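Local coordinates for protein synaptotagmin-4 (Rattus norvegicus, PDB 1W15) that is a synaptotagmin that does not bind calcium and acts in the mobility of neuronal dense core vesicles through its interaction with the kinesin KIF1A, at residues 89-92 against 97-100. Sequence-based numbering, arbitrary orientation.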
ATOM      1  N   ASP A  89      -6.461   3.431  17.110  1.00 37.63           N
ATOM      2  CA  ASP A  89      -6.452   4.597  18.041  1.00 39.15           C
ATOM      3  C   ASP A  89      -5.485   4.373  19.209  1.00 38.84           C
ATOM      4  O   ASP A  89      -5.459   3.292  19.794  1.00 40.59           O
ATOM      5  CB  ASP A  89      -7.858   4.781  18.618  1.00 40.05           C
ATOM      6  CG  ASP A  89      -8.859   5.246  17.574  1.00 44.07           C
ATOM      7  OD1 ASP A  89      -8.502   6.071  16.708  1.00 46.95           O
ATOM      8  OD2 ASP A  89     -10.039   4.843  17.544  1.00 51.11           O
ATOM      9  N   ILE A  90      -4.674   5.362  19.545  1.00 37.00           N
ATOM     10  CA  ILE A  90      -3.725   5.232  20.626  1.00 36.56           C
ATOM     11  C   ILE A  90      -4.296   6.129  21.714  1.00 36.89           C
ATOM     12  O   ILE A  90      -4.478   7.325  21.495  1.00 35.31           O
ATOM     13  CB  ILE A  90      -2.280   5.689  20.187  1.00 37.13           C
ATOM     14  CG1 ILE A  90      -1.770   4.850  19.011  1.00 36.70           C
ATOM     15  CG2 ILE A  90      -1.299   5.678  21.371  1.00 35.97           C
ATOM     16  CD1 ILE A  90      -1.664   3.308  19.286  1.00 38.09           C
ATOM     17  N   PRO A  91      -4.651   5.547  22.858  1.00 38.33           N
ATOM     18  CA  PRO A  91      -5.337   6.314  23.914  1.00 39.68           C
ATOM     19  C   PRO A  91      -4.396   7.103  24.806  1.00 40.80           C
ATOM     20  O   PRO A  91      -4.812   7.556  25.855  1.00 43.17           O
ATOM     21  CB  PRO A  91      -6.040   5.222  24.731  1.00 38.88           C
ATOM     22  CG  PRO A  91      -5.110   4.026  24.625  1.00 39.56           C
ATOM     23  CD  PRO A  91      -4.468   4.126  23.230  1.00 38.38           C
ATOM     24  N   CYS A  92      -3.134   7.232  24.444  1.00 41.46           N
ATOM     25  CA  CYS A  92      -2.184   7.971  25.272  1.00 42.33           C
ATOM     26  C   CYS A  92      -1.341   8.825  24.346  1.00 42.27           C
ATOM     27  O   CYS A  92      -1.472   8.736  23.121  1.00 40.89           O
ATOM     28  CB  CYS A  92      -1.303   7.007  26.082  1.00 42.24           C
ATOM     29  SG  CYS A  92      -0.780   5.514  25.180  1.00 48.59           S
ATOM     30  N   GLU A  97       4.213   2.767  26.224  1.00 41.54           N
ATOM     31  CA  GLU A  97       3.594   1.544  26.800  1.00 40.57           C
ATOM     32  C   GLU A  97       2.721   0.772  25.825  1.00 38.87           C
ATOM     33  O   GLU A  97       1.951  -0.124  26.218  1.00 39.37           O
ATOM     34  CB  GLU A  97       2.778   1.910  28.045  1.00 41.21           C
ATOM     35  CG  GLU A  97       3.680   2.306  29.207  1.00 45.98           C
ATOM     36  CD  GLU A  97       2.907   2.734  30.441  1.00 53.62           C
ATOM     37  OE1 GLU A  97       2.506   1.851  31.245  1.00 56.70           O
ATOM     38  OE2 GLU A  97       2.711   3.957  30.616  1.00 55.16           O
ATOM     39  N   ILE A  98       2.842   1.093  24.549  1.00 36.52           N
ATOM     40  CA  ILE A  98       2.032   0.420  23.541  1.00 36.29           C
ATOM     41  C   ILE A  98       2.851  -0.707  22.930  1.00 36.75           C
ATOM     42  O   ILE A  98       4.034  -0.529  22.659  1.00 36.98           O
ATOM     43  CB  ILE A  98       1.620   1.471  22.463  1.00 36.04           C
ATOM     44  CG1 ILE A  98       0.716   2.540  23.081  1.00 35.04           C
ATOM     45  CG2 ILE A  98       0.972   0.818  21.226  1.00 34.37           C
ATOM     46  CD1 ILE A  98      -0.660   2.058  23.537  1.00 33.38           C
ATOM     47  N   SER A  99       2.234  -1.858  22.680  1.00 36.68           N
ATOM     48  CA  SER A  99       2.917  -2.871  21.913  1.00 36.75           C
ATOM     49  C   SER A  99       1.912  -3.507  20.951  1.00 36.39           C
ATOM     50  O   SER A  99       0.713  -3.391  21.172  1.00 36.22           O
ATOM     51  CB  SER A  99       3.537  -3.895  22.839  1.00 36.49           C
ATOM     52  OG  SER A  99       2.529  -4.534  23.581  1.00 40.79           O
ATOM     53  N   VAL A 100       2.416  -4.166  19.905  1.00 35.86           N
ATOM     54  CA  VAL A 100       1.573  -4.759  18.853  1.00 36.30           C
ATOM     55  C   VAL A 100       2.014  -6.226  18.722  1.00 36.71           C
ATOM     56  O   VAL A 100       3.216  -6.505  18.684  1.00 37.34           O
ATOM     57  CB  VAL A 100       1.739  -4.055  17.485  1.00 35.17           C
ATOM     58  CG1 VAL A 100       0.804  -4.668  16.396  1.00 37.20           C
ATOM     59  CG2 VAL A 100       1.477  -2.509  17.605  1.00 36.60           C
TER
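The sulfur of Cys92 rests against two carbons of Ile98, with SG 3.8 Å from CD1 and 3.9 Å from CG1 of that residue. No hydrogen bond joins 89-92 to 97-100, so the evidence for the contact is van der Waals spacing alone. It lies at one end of the C2 beta-sandwich of the C2B domain, where the chain leaves strand 80-89 of one sheet and enters strand 98-106 of the other. Ile90 and Ile98 meet at an oblique angle through two pairs of carbons: Ile90 CG2 is 4.1 Å from Ile98 CG1, and Ile90 CD1 is 4.1 Å from Ile98 CG2. The chi1 of Ile98, -65°, places CG1 beside the backbone N and CG2 opposite it, which turns the CG1 branch to the sulfur and to Ile90 CG2, and CG2 to Ile90 CD1. Both isoleucines are buried; Leu32 of strand 31-40 touches Ile90, while Trp133 of helix 128-138 touches Ile98. Replacing Ile98 with alanine would probably cost the Cys92 sulfur and the Ile90 methyls these contacts and leave a gap between the loop and strand 98-106. The CA atoms of Ile90 and Ile98 stand 8.0 Å apart, a separation bridged by side chains. At the exposed margin, Pro91 adds its ring carbon CD, 4.3 Å from Ile98 CD1.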